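Local atomic coordinates of dihydropteroate synthase (Mycobacterium smegmatis, PDB entry 6OMZ), a protein that probably catalyses the condensation of para-aminobenzoate with 6-hydroxymethyl-7,8-dihydropterin diphosphate to form 7,8-dihydropteroate, the immediate precursor of folates. Residues R46-E49 against H50-L54; A111-E114 against A115-I119; D178-T182 against A183-P187; T253-I256 against S257-A261; D278-K281 against V282-A285. The protein carries 1 engineered substitution. All blocks are in the same frame, centred on the assembly; numbering follows the deposited sequence.

Overall arrangement
The five contacts lie on helices, or at helix ends, around the parallel strands of a TIM barrel. Contacts 4 and 5 are neighbours, with centres about 10 Å apart. They touch where helix 250-262 packs on helix 273-287, for example A261 CB on L280 CD2 at 3.6 Å. Contacts 2 and 4 lie on opposite sides of the chain's centre, about 29 Å apart between centres. Contact 3 is remote, about 20 Å from contact 2 and 36 Å from contact 5 between centres. The bound pterin-6-yl-methyl-monophosphate is about 9 Å from the side chain of T253, 10 Å from that of H50 and 14 Å from that of A117.

Contact 1. Residues R46-E49 against H50-L54; sequences RAVE and HGLAL
L52 lays its CD1 methyl beside V48 CG1, 4.2 Å away, one turn along helix 44-56. The two side chains run side by side and point the same way. The stem of L52 overlaps the backbone as well: L52 CG is 3.3 Å from V48 O. That oxygen also accepts the N-H of L52, with L52 N to V48 O at 2.9 Å. E49 covers L52 from another direction. Its chain is folded by the rotation about CB-CG (chi2 -62°), which turns the carboxylate toward the leucine. E49 OE1 then lies 3.8 Å from L52 CD1, a van der Waals contact between the carboxylate oxygen and the methyl. Next along the helix, A53 N donates to E49 O at 2.9 Å, and A53 CB sits on that same oxygen at 3.4 Å. H50 has its ring anti to the backbone N (chi1 -172°). Its CB rests 3.3 Å from A47 O, while ND1 is hydrogen-bonded to D33. Outside this helix, A47 and V48 pack on V88 of helix 78-93. A47, H50 and L54 meet V28 of strand 23-29. The helix is thus a barrel helix with one side against the sheet. The chemistry divides accordingly. The main-chain polar groups satisfy one another, V48 and L52 form a small apolar patch, and the carboxylate of E49 stays at the exposed surface.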
loop_
_atom_site.group_PDB
_atom_site.type_symbol
_atom_site.label_atom_id
_atom_site.label_comp_id
_atom_site.label_asym_id
_atom_site.label_seq_id
_atom_site.Cartn_x
_atom_site.Cartn_y
_atom_site.Cartn_z
ATOM N N ARG A 46 10.418 -7.791 17.128
ATOM C CA ARG A 46 10.626 -6.406 16.710
ATOM C C ARG A 46 9.519 -5.951 15.769
ATOM O O ARG A 46 9.019 -4.826 15.886
ATOM C CB ARG A 46 11.993 -6.248 16.040
ATOM C CG ARG A 46 12.428 -4.793 15.868
ATOM C CD ARG A 46 13.085 -4.519 14.521
ATOM N NE ARG A 46 14.510 -4.847 14.481
ATOM C CZ ARG A 46 15.490 -3.948 14.407
ATOM N NH1 ARG A 46 15.215 -2.650 14.367
ATOM N NH2 ARG A 46 16.754 -4.351 14.366
ATOM N N ALA A 47 9.120 -6.819 14.831
ATOM C CA ALA A 47 8.056 -6.461 13.897
ATOM C C ALA A 47 6.719 -6.344 14.613
ATOM O O ALA A 47 5.921 -5.450 14.307
ATOM C CB ALA A 47 7.971 -7.490 12.764
ATOM N N VAL A 48 6.457 -7.231 15.573
ATOM C CA VAL A 48 5.216 -7.136 16.332
ATOM C C VAL A 48 5.176 -5.838 17.135
ATOM O O VAL A 48 4.160 -5.131 17.149
ATOM C CB VAL A 48 5.041 -8.369 17.234
ATOM C CG1 VAL A 48 3.964 -8.116 18.281
ATOM C CG2 VAL A 48 4.710 -9.593 16.386
ATOM N N GLU A 49 6.276 -5.507 17.823
ATOM C CA GLU A 49 6.292 -4.256 18.580
ATOM C C GLU A 49 6.156 -3.054 17.657
ATOM O O GLU A 49 5.565 -2.037 18.038
ATOM C CB GLU A 49 7.573 -4.144 19.409
ATOM C CG GLU A 49 7.674 -5.164 20.542
ATOM C CD GLU A 49 6.567 -5.027 21.580
ATOM O OE1 GLU A 49 6.033 -3.907 21.762
ATOM O OE2 GLU A 49 6.233 -6.049 22.220
ATOM N N HIS A 50 6.699 -3.156 16.443
ATOM C CA HIS A 50 6.520 -2.102 15.448
ATOM C C HIS A 50 5.040 -1.911 15.119
ATOM O O HIS A 50 4.518 -0.789 15.165
ATOM C CB HIS A 50 7.324 -2.446 14.190
ATOM C CG HIS A 50 7.364 -1.347 13.175
ATOM N ND1 HIS A 50 7.800 -1.545 11.886
ATOM C CD2 HIS A 50 7.036 -0.036 13.264
ATOM C CE1 HIS A 50 7.733 -0.407 11.219
ATOM N NE2 HIS A 50 7.280 0.525 12.035
ATOM N N GLY A 51 4.343 -3.006 14.820
ATOM C CA GLY A 51 2.916 -2.924 14.541
ATOM C C GLY A 51 2.114 -2.390 15.715
ATOM O O GLY A 51 1.221 -1.559 15.539
ATOM N N LEU A 52 2.427 -2.848 16.928
ATOM C CA LEU A 52 1.747 -2.313 18.110
ATOM C C LEU A 52 1.964 -0.809 18.243
ATOM O O LEU A 52 1.048 -0.069 18.640
ATOM C CB LEU A 52 2.239 -3.034 19.361
ATOM C CG LEU A 52 1.881 -4.515 19.499
ATOM C CD1 LEU A 52 2.520 -5.078 20.753
ATOM C CD2 LEU A 52 0.364 -4.686 19.551
ATOM N N ALA A 53 3.176 -0.340 17.928
ATOM C CA ALA A 53 3.476 1.085 18.037
ATOM C C ALA A 53 2.717 1.895 16.989
ATOM O O ALA A 53 2.313 3.037 17.248
ATOM C CB ALA A 53 4.978 1.316 17.892
ATOM N N LEU A 54 2.555 1.340 15.788
ATOM C CA LEU A 54 1.794 2.030 14.754
ATOM C C LEU A 54 0.316 2.099 15.115
ATOM O O LEU A 54 -0.351 3.108 14.845
ATOM C CB LEU A 54 1.982 1.328 13.411
ATOM C CG LEU A 54 3.415 1.284 12.879
ATOM C CD1 LEU A 54 3.412 0.657 11.489
ATOM C CD2 LEU A 54 4.025 2.689 12.834
#

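Contact 2. Residues A111-E114 against A115-I119; sequences AALE and AGAHI
A111 opens the last helical turn by accepting the N-H of A115, with A115 N to A111 O at 3.0 Å. A112 comes next and does double duty. Its carbonyl oxygen takes the N-H of A117, with A117 N to A112 O at 3.0 Å, and a weak bond from A115 N. Its methyl meets the methyl of A117, CB to CB at 4.2 Å, across the capped end. L113 O receives G116 N at 3.1 Å. This donor stands above the carbonyl plane, 69° out of it. Together the bonds of A117 and G116 make a Schellman motif that ends helix 106-114. G116 has a phi of 122°, which it can adopt because it has no CB to strike the carbonyl oxygen of A115. The L113 side chain has CG beside the backbone N (chi1 -67°). This brings the CD2 branch alongside the chain that leaves the helix. There CD2 touches A117 O at 3.2 Å, and A117 CB lies 4.3 Å from the same methyl. E114 is the last helical residue. After the turn the chain leads through H118 into strand 119-122; H118 and I119 bond through their backbones to I99, and I119 also to I101. A112 packs on I89 of helix 78-93 and on I101, and A117 packs on I99. The implication is that the carbonyls of A111, A112 and L113 find N-H donors in the turn, while A112 and L113 pack on the A117 methyl.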
loop_
_atom_site.group_PDB
_atom_site.type_symbol
_atom_site.label_atom_id
_atom_site.label_comp_id
_atom_site.label_asym_id
_atom_site.label_seq_id
_atom_site.Cartn_x
_atom_site.Cartn_y
_atom_site.Cartn_z
ATOM N N ALA A 111 -1.831 -18.436 3.476
ATOM C CA ALA A 111 -1.232 -18.673 4.789
ATOM C C ALA A 111 -1.418 -17.474 5.716
ATOM O O ALA A 111 -1.660 -17.639 6.919
ATOM C CB ALA A 111 0.256 -19.004 4.642
ATOM N N ALA A 112 -1.314 -16.258 5.174
ATOM C CA ALA A 112 -1.511 -15.062 5.987
ATOM C C ALA A 112 -2.949 -14.956 6.476
ATOM O O ALA A 112 -3.191 -14.543 7.618
ATOM C CB ALA A 112 -1.130 -13.816 5.185
ATOM N N LEU A 113 -3.916 -15.305 5.621
ATOM C CA LEU A 113 -5.314 -15.319 6.042
ATOM C C LEU A 113 -5.550 -16.344 7.145
ATOM O O LEU A 113 -6.278 -16.074 8.113
ATOM C CB LEU A 113 -6.223 -15.607 4.843
ATOM C CG LEU A 113 -6.253 -14.513 3.774
ATOM C CD1 LEU A 113 -7.026 -14.928 2.535
ATOM C CD2 LEU A 113 -6.842 -13.232 4.356
ATOM N N GLU A 114 -4.969 -17.543 6.999
ATOM C CA GLU A 114 -5.031 -18.519 8.083
ATOM C C GLU A 114 -4.498 -17.933 9.381
ATOM O O GLU A 114 -4.991 -18.262 10.467
ATOM C CB GLU A 114 -4.236 -19.778 7.731
ATOM C CG GLU A 114 -4.729 -20.545 6.518
ATOM C CD GLU A 114 -3.832 -21.731 6.212
ATOM O OE1 GLU A 114 -3.719 -22.622 7.082
ATOM O OE2 GLU A 114 -3.226 -21.771 5.114
ATOM N N ALA A 115 -3.470 -17.084 9.292
ATOM C CA ALA A 115 -2.851 -16.531 10.489
ATOM C C ALA A 115 -3.616 -15.354 11.079
ATOM O O ALA A 115 -3.251 -14.894 12.167
ATOM C CB ALA A 115 -1.417 -16.084 10.196
ATOM N N GLY A 116 -4.630 -14.838 10.390
ATOM C CA GLY A 116 -5.471 -13.789 10.944
ATOM C C GLY A 116 -5.534 -12.510 10.137
ATOM O O GLY A 116 -6.216 -11.568 10.568
ATOM N N ALA A 117 -4.849 -12.409 9.000
ATOM C CA ALA A 117 -5.001 -11.249 8.141
ATOM C C ALA A 117 -6.429 -11.193 7.614
ATOM O O ALA A 117 -7.075 -12.222 7.407
ATOM C CB ALA A 117 -4.019 -11.302 6.971
ATOM N N HIS A 118 -6.927 -9.979 7.410
ATOM C CA HIS A 118 -8.299 -9.781 6.948
ATOM C C HIS A 118 -8.407 -9.035 5.628
ATOM O O HIS A 118 -9.527 -8.810 5.159
ATOM C CB HIS A 118 -9.122 -9.036 8.007
ATOM C CG HIS A 118 -9.566 -9.903 9.144
ATOM N ND1 HIS A 118 -10.018 -9.388 10.341
ATOM C CD2 HIS A 118 -9.634 -11.251 9.265
ATOM C CE1 HIS A 118 -10.341 -10.381 11.152
ATOM N NE2 HIS A 118 -10.116 -11.521 10.524
ATOM N N ILE A 119 -7.287 -8.616 5.038
ATOM C CA ILE A 119 -7.245 -7.937 3.748
ATOM C C ILE A 119 -6.020 -8.466 3.008
ATOM O O ILE A 119 -4.991 -8.736 3.626
ATOM C CB ILE A 119 -7.126 -6.401 3.926
ATOM C CG1 ILE A 119 -8.310 -5.811 4.703
ATOM C CG2 ILE A 119 -6.946 -5.680 2.580
ATOM C CD1 ILE A 119 -8.001 -4.388 5.166
#

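Contact 3. Residues D178-T182 against A183-P187; sequences DAAVT and AGVEP
The flat carbonyl groups of V181 and A180 are each approached from above their plane. G184 N donates to V181 O at 2.9 Å, 65° out of the carbonyl plane, and V185 N donates to A180 O at 3.0 Å, 37° out of it. These two bonds define a Schellman motif, which closes helix 165-182. A more ordinary helical bond precedes them, with A183 N to A179 O at 3.0 Å. G184 leaves helical geometry with a positive phi of 106°, a bend suited to a residue without CB. A183 sets its CB near A180 O and also packs on A133 of helix 132-139. The apolar pair of the motif is A180 with V185, whose CB atoms are 4.1 Å apart. Both also pack on W143 of strand 143-146 and on L190 of strand 190-193, and V185 reaches L136 and A137 of helix 132-139. This is the turn that leads a TIM-barrel helix back into the next parallel strand. Farther along, V181 and P187 meet with their side chains at about a right angle. The CG2 branch of the valine sits beside its own backbone N and touches P187 CG at 3.9 Å. A water bridges the two segments. It donates to V181 O, which already holds the N-H of G184, and to V185 O at 2.9 Å. The same V185 oxygen faces the backbone of the valine one turn earlier, where V181 CA lies 3.3 Å from V185 O with a nearly straight C-H...O line.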
loop_
_atom_site.group_PDB
_atom_site.type_symbol
_atom_site.label_atom_id
_atom_site.label_comp_id
_atom_site.label_asym_id
_atom_site.label_seq_id
_atom_site.Cartn_x
_atom_site.Cartn_y
_atom_site.Cartn_z
ATOM N N ASP A 178 -13.040 -6.019 -12.954
ATOM C CA ASP A 178 -13.895 -6.916 -13.740
ATOM C C ASP A 178 -13.442 -8.365 -13.645
ATOM O O ASP A 178 -14.273 -9.279 -13.533
ATOM C CB ASP A 178 -13.903 -6.507 -15.211
ATOM C CG ASP A 178 -14.724 -5.279 -15.467
ATOM O OD1 ASP A 178 -15.619 -4.988 -14.645
ATOM O OD2 ASP A 178 -14.482 -4.619 -16.496
ATOM N N ALA A 179 -12.135 -8.602 -13.750
ATOM C CA ALA A 179 -11.646 -9.975 -13.715
ATOM C C ALA A 179 -11.850 -10.586 -12.335
ATOM O O ALA A 179 -12.144 -11.785 -12.220
ATOM C CB ALA A 179 -10.176 -10.019 -14.126
ATOM N N ALA A 180 -11.707 -9.774 -11.281
ATOM C CA ALA A 180 -11.982 -10.251 -9.928
ATOM C C ALA A 180 -13.439 -10.669 -9.785
ATOM O O ALA A 180 -13.740 -11.762 -9.284
ATOM C CB ALA A 180 -11.621 -9.167 -8.909
ATOM N N VAL A 181 -14.364 -9.813 -10.234
ATOM C CA VAL A 181 -15.787 -10.132 -10.134
ATOM C C VAL A 181 -16.122 -11.382 -10.945
ATOM O O VAL A 181 -16.871 -12.255 -10.486
ATOM C CB VAL A 181 -16.633 -8.917 -10.562
ATOM C CG1 VAL A 181 -18.120 -9.264 -10.583
ATOM C CG2 VAL A 181 -16.386 -7.759 -9.619
ATOM N N THR A 182 -15.557 -11.504 -12.152
ATOM C CA THR A 182 -15.771 -12.708 -12.957
ATOM C C THR A 182 -15.315 -13.964 -12.226
ATOM O O THR A 182 -15.951 -15.026 -12.333
ATOM C CB THR A 182 -15.040 -12.572 -14.292
ATOM O OG1 THR A 182 -15.674 -11.545 -15.062
ATOM C CG2 THR A 182 -15.065 -13.877 -15.075
ATOM N N ALA A 183 -14.229 -13.860 -11.462
ATOM C CA ALA A 183 -13.727 -14.975 -10.672
ATOM C C ALA A 183 -14.550 -15.243 -9.416
ATOM O O ALA A 183 -14.267 -16.220 -8.715
ATOM C CB ALA A 183 -12.271 -14.711 -10.279
ATOM N N GLY A 184 -15.540 -14.407 -9.101
ATOM C CA GLY A 184 -16.412 -14.636 -7.959
ATOM C C GLY A 184 -16.155 -13.743 -6.760
ATOM O O GLY A 184 -16.786 -13.938 -5.716
ATOM N N VAL A 185 -15.245 -12.779 -6.859
ATOM C CA VAL A 185 -15.088 -11.799 -5.792
ATOM C C VAL A 185 -16.259 -10.826 -5.840
ATOM O O VAL A 185 -16.673 -10.379 -6.919
ATOM C CB VAL A 185 -13.739 -11.070 -5.930
ATOM C CG1 VAL A 185 -13.579 -10.007 -4.834
ATOM C CG2 VAL A 185 -12.594 -12.066 -5.847
ATOM N N GLU A 186 -16.818 -10.505 -4.675
ATOM C CA GLU A 186 -17.941 -9.575 -4.665
ATOM C C GLU A 186 -17.432 -8.161 -4.926
ATOM O O GLU A 186 -16.392 -7.765 -4.387
ATOM C CB GLU A 186 -18.698 -9.627 -3.338
ATOM C CG GLU A 186 -19.272 -11.007 -2.989
ATOM C CD GLU A 186 -20.443 -11.427 -3.870
ATOM O OE1 GLU A 186 -20.830 -12.616 -3.810
ATOM O OE2 GLU A 186 -20.981 -10.577 -4.616
ATOM N N PRO A 187 -18.120 -7.390 -5.772
ATOM C CA PRO A 187 -17.617 -6.046 -6.119
ATOM C C PRO A 187 -17.376 -5.168 -4.908
ATOM O O PRO A 187 -16.420 -4.381 -4.897
ATOM C CB PRO A 187 -18.732 -5.476 -7.011
ATOM C CG PRO A 187 -19.498 -6.655 -7.492
ATOM C CD PRO A 187 -19.401 -7.704 -6.429
HETATM O O HOH W 1 -18.885 -11.795 -8.069
#

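Contact 4. Residues T253-I256 against S257-A261; sequences TAVI and SVLAA
This is an i to i+4 contact within helix 250-262, on the outer layer of the TIM barrel and largely buried. Four backbone bonds join the turns. S257 N donates to T253 O at 3.0 Å and V258 N to A254 O. L259 N to V255 O is close to straight, and A260 N to I256 O is short at 2.7 Å. A260 also sets its CB against that oxygen, I256 O, at 3.2 Å. The polar centre is T253 O. Besides the N-H of S257 it takes a hydrogen from a water at 2.8 Å. That water is also hydrogen-bonded to S257 OG, at 2.7 Å. S257 holds OG beside its backbone N (chi1 -69°), which keeps the hydroxyl close to T253 O and lets one water span both. S276 OG is a second hydrogen-bond partner of the hydroxyl. T253 OG1 turns instead to R249 O and R228 N. On the outward side V255 CG1 and L259 CD1 touch at 4.2 Å, and both residues are exposed. Several other side chains pack inward. I256 packs on F231 and L232 of helix 230-235, S257 and A260 on V268 of strand 267-270, and A254 and V258 on A279 of helix 273-287, so the helix is wedged between strand and two helices.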
loop_
_atom_site.group_PDB
_atom_site.type_symbol
_atom_site.label_atom_id
_atom_site.label_comp_id
_atom_site.label_asym_id
_atom_site.label_seq_id
_atom_site.Cartn_x
_atom_site.Cartn_y
_atom_site.Cartn_z
ATOM N N THR A 253 5.057 13.429 2.601
ATOM C CA THR A 253 4.149 12.284 2.661
ATOM C C THR A 253 2.892 12.615 3.455
ATOM O O THR A 253 1.778 12.273 3.044
ATOM C CB THR A 253 4.877 11.082 3.275
ATOM O OG1 THR A 253 5.959 10.684 2.415
ATOM C CG2 THR A 253 3.924 9.906 3.475
ATOM N N ALA A 254 3.053 13.297 4.591
ATOM C CA ALA A 254 1.908 13.629 5.432
ATOM C C ALA A 254 0.975 14.619 4.745
ATOM O O ALA A 254 -0.249 14.545 4.914
ATOM C CB ALA A 254 2.400 14.192 6.769
ATOM N N VAL A 255 1.534 15.576 3.997
ATOM C CA VAL A 255 0.701 16.500 3.230
ATOM C C VAL A 255 -0.107 15.745 2.177
ATOM O O VAL A 255 -1.291 16.030 1.963
ATOM C CB VAL A 255 1.565 17.614 2.606
ATOM C CG1 VAL A 255 0.715 18.502 1.696
ATOM C CG2 VAL A 255 2.215 18.443 3.711
ATOM N N ILE A 256 0.507 14.758 1.516
ATOM C CA ILE A 256 -0.243 13.945 0.565
ATOM C C ILE A 256 -1.393 13.218 1.263
ATOM O O ILE A 256 -2.496 13.119 0.716
ATOM C CB ILE A 256 0.706 12.978 -0.164
ATOM C CG1 ILE A 256 1.507 13.779 -1.203
ATOM C CG2 ILE A 256 -0.067 11.818 -0.813
ATOM C CD1 ILE A 256 2.551 12.979 -1.953
ATOM N N SER A 257 -1.170 12.723 2.486
ATOM C CA SER A 257 -2.280 12.094 3.208
ATOM C C SER A 257 -3.454 13.058 3.359
ATOM O O SER A 257 -4.613 12.677 3.151
ATOM C CB SER A 257 -1.829 11.599 4.580
ATOM O OG SER A 257 -0.948 10.490 4.474
ATOM N N VAL A 258 -3.168 14.319 3.684
ATOM C CA VAL A 258 -4.225 15.314 3.859
ATOM C C VAL A 258 -4.936 15.601 2.538
ATOM O O VAL A 258 -6.172 15.664 2.479
ATOM C CB VAL A 258 -3.642 16.593 4.485
ATOM C CG1 VAL A 258 -4.609 17.777 4.300
ATOM C CG2 VAL A 258 -3.393 16.355 5.954
ATOM N N LEU A 259 -4.172 15.808 1.459
ATOM C CA LEU A 259 -4.805 16.117 0.178
ATOM C C LEU A 259 -5.561 14.906 -0.350
ATOM O O LEU A 259 -6.649 15.044 -0.923
ATOM C CB LEU A 259 -3.756 16.597 -0.832
ATOM C CG LEU A 259 -3.110 17.956 -0.518
ATOM C CD1 LEU A 259 -2.005 18.287 -1.510
ATOM C CD2 LEU A 259 -4.154 19.073 -0.513
ATOM N N ALA A 260 -5.011 13.707 -0.142
ATOM C CA ALA A 260 -5.748 12.500 -0.503
ATOM C C ALA A 260 -7.051 12.395 0.279
ATOM O O ALA A 260 -8.102 12.075 -0.292
ATOM C CB ALA A 260 -4.880 11.268 -0.262
ATOM N N ALA A 261 -7.006 12.657 1.592
ATOM C CA ALA A 261 -8.235 12.614 2.378
ATOM C C ALA A 261 -9.252 13.627 1.867
ATOM O O ALA A 261 -10.445 13.314 1.757
ATOM C CB ALA A 261 -7.934 12.854 3.858
HETATM O O HOH W 2 0.430 9.897 2.263
#

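Contact 5. Residues D278-K281 against V282-A285; sequences DALK and VLGA. With EDO (1,2-ethanediol), chain F.
K281 NZ is held by both hydroxyls of a 1,2-ethanediol molecule, probably left by the crystallisation liquor. K281 NZ donates to EDO O2 at 2.8 Å. A weak bond also runs from K281 NZ to EDO O1 at 3.3 Å. The K281 chain runs straight beyond CG, and this extension carries NZ out to the diol. K281 CE also lies 3.3 Å from EDO O2. At the backbone end, K281 O accepts the N-H of A285, with A285 N to K281 O at 2.9 Å. A285 CB lies on the same oxygen, K281 O, at 3.4 Å. Three further bonds of this kind join the turns: V282 N to D278 O, L283 N to A279 O and G284 N to L280 O. V282 adds side-chain contact. Its CG2 branch, beside the backbone N, approaches D278 O at 3.5 Å, and its CB lies near A279 O. The segments belong to helix 273-287, which follows strand 267-270, the eighth strand of the TIM barrel in chain order. One side of this helix is apolar. L280 and L283 meet there through their CD2 methyls, 4.3 Å apart. L283 also packs on M262 of helix 250-262, and L280 touches A261 of the same helix. The following turn keeps hydroxyls close to the main chain: L283 O is bonded to T287 OG1 and G284 O to S288 OG.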
loop_
_atom_site.group_PDB
_atom_site.type_symbol
_atom_site.label_atom_id
_atom_site.label_comp_id
_atom_site.label_asym_id
_atom_site.label_seq_id
_atom_site.Cartn_x
_atom_site.Cartn_y
_atom_site.Cartn_z
ATOM N N ASP A 278 -0.994 13.078 12.696
ATOM C CA ASP A 278 -0.890 14.497 13.050
ATOM C C ASP A 278 -1.542 15.366 11.978
ATOM O O ASP A 278 -2.288 16.306 12.273
ATOM C CB ASP A 278 0.581 14.922 13.191
ATOM C CG ASP A 278 1.280 14.377 14.423
ATOM O OD1 ASP A 278 0.672 13.675 15.269
ATOM O OD2 ASP A 278 2.492 14.689 14.544
ATOM N N ALA A 279 -1.210 15.095 10.717
ATOM C CA ALA A 279 -1.701 15.914 9.616
ATOM C C ALA A 279 -3.213 15.809 9.477
ATOM O O ALA A 279 -3.898 16.812 9.238
ATOM C CB ALA A 279 -1.004 15.491 8.324
ATOM N N LEU A 280 -3.754 14.603 9.646
ATOM C CA LEU A 280 -5.191 14.427 9.538
ATOM C C LEU A 280 -5.920 15.027 10.735
ATOM O O LEU A 280 -7.075 15.441 10.601
ATOM C CB LEU A 280 -5.523 12.946 9.379
ATOM C CG LEU A 280 -5.070 12.368 8.036
ATOM C CD1 LEU A 280 -5.102 10.858 8.086
ATOM C CD2 LEU A 280 -5.949 12.892 6.876
ATOM N N LYS A 281 -5.275 15.079 11.906
ATOM C CA LYS A 281 -5.883 15.790 13.027
ATOM C C LYS A 281 -5.975 17.288 12.743
ATOM O O LYS A 281 -6.944 17.944 13.155
ATOM C CB LYS A 281 -5.099 15.531 14.323
ATOM C CG LYS A 281 -5.284 14.109 14.888
ATOM C CD LYS A 281 -4.413 13.853 16.125
ATOM C CE LYS A 281 -4.683 12.449 16.707
ATOM N NZ LYS A 281 -3.667 12.078 17.726
ATOM N N VAL A 282 -4.968 17.856 12.069
ATOM C CA VAL A 282 -5.043 19.261 11.679
ATOM C C VAL A 282 -6.198 19.472 10.697
ATOM O O VAL A 282 -7.007 20.394 10.850
ATOM C CB VAL A 282 -3.698 19.736 11.097
ATOM C CG1 VAL A 282 -3.855 21.092 10.422
ATOM C CG2 VAL A 282 -2.619 19.790 12.186
ATOM N N LEU A 283 -6.294 18.613 9.682
ATOM C CA LEU A 283 -7.392 18.724 8.723
ATOM C C LEU A 283 -8.744 18.668 9.423
ATOM O O LEU A 283 -9.639 19.465 9.126
ATOM C CB LEU A 283 -7.290 17.616 7.671
ATOM C CG LEU A 283 -8.411 17.558 6.638
ATOM C CD1 LEU A 283 -8.427 18.837 5.821
ATOM C CD2 LEU A 283 -8.222 16.332 5.735
ATOM N N GLY A 284 -8.910 17.718 10.347
ATOM C CA GLY A 284 -10.172 17.602 11.059
ATOM C C GLY A 284 -10.472 18.806 11.933
ATOM O O GLY A 284 -11.609 19.283 11.972
ATOM N N ALA A 285 -9.458 19.319 12.641
ATOM C CA ALA A 285 -9.684 20.463 13.521
ATOM C C ALA A 285 -9.998 21.722 12.723
ATOM O O ALA A 285 -10.846 22.526 13.128
ATOM C CB ALA A 285 -8.462 20.685 14.413
HETATM C C1 EDO F . -2.218 8.850 18.838
HETATM O O1 EDO F . -2.182 9.965 19.734
HETATM C C2 EDO F . -3.655 8.417 18.591
HETATM O O2 EDO F . -4.328 9.386 17.779
#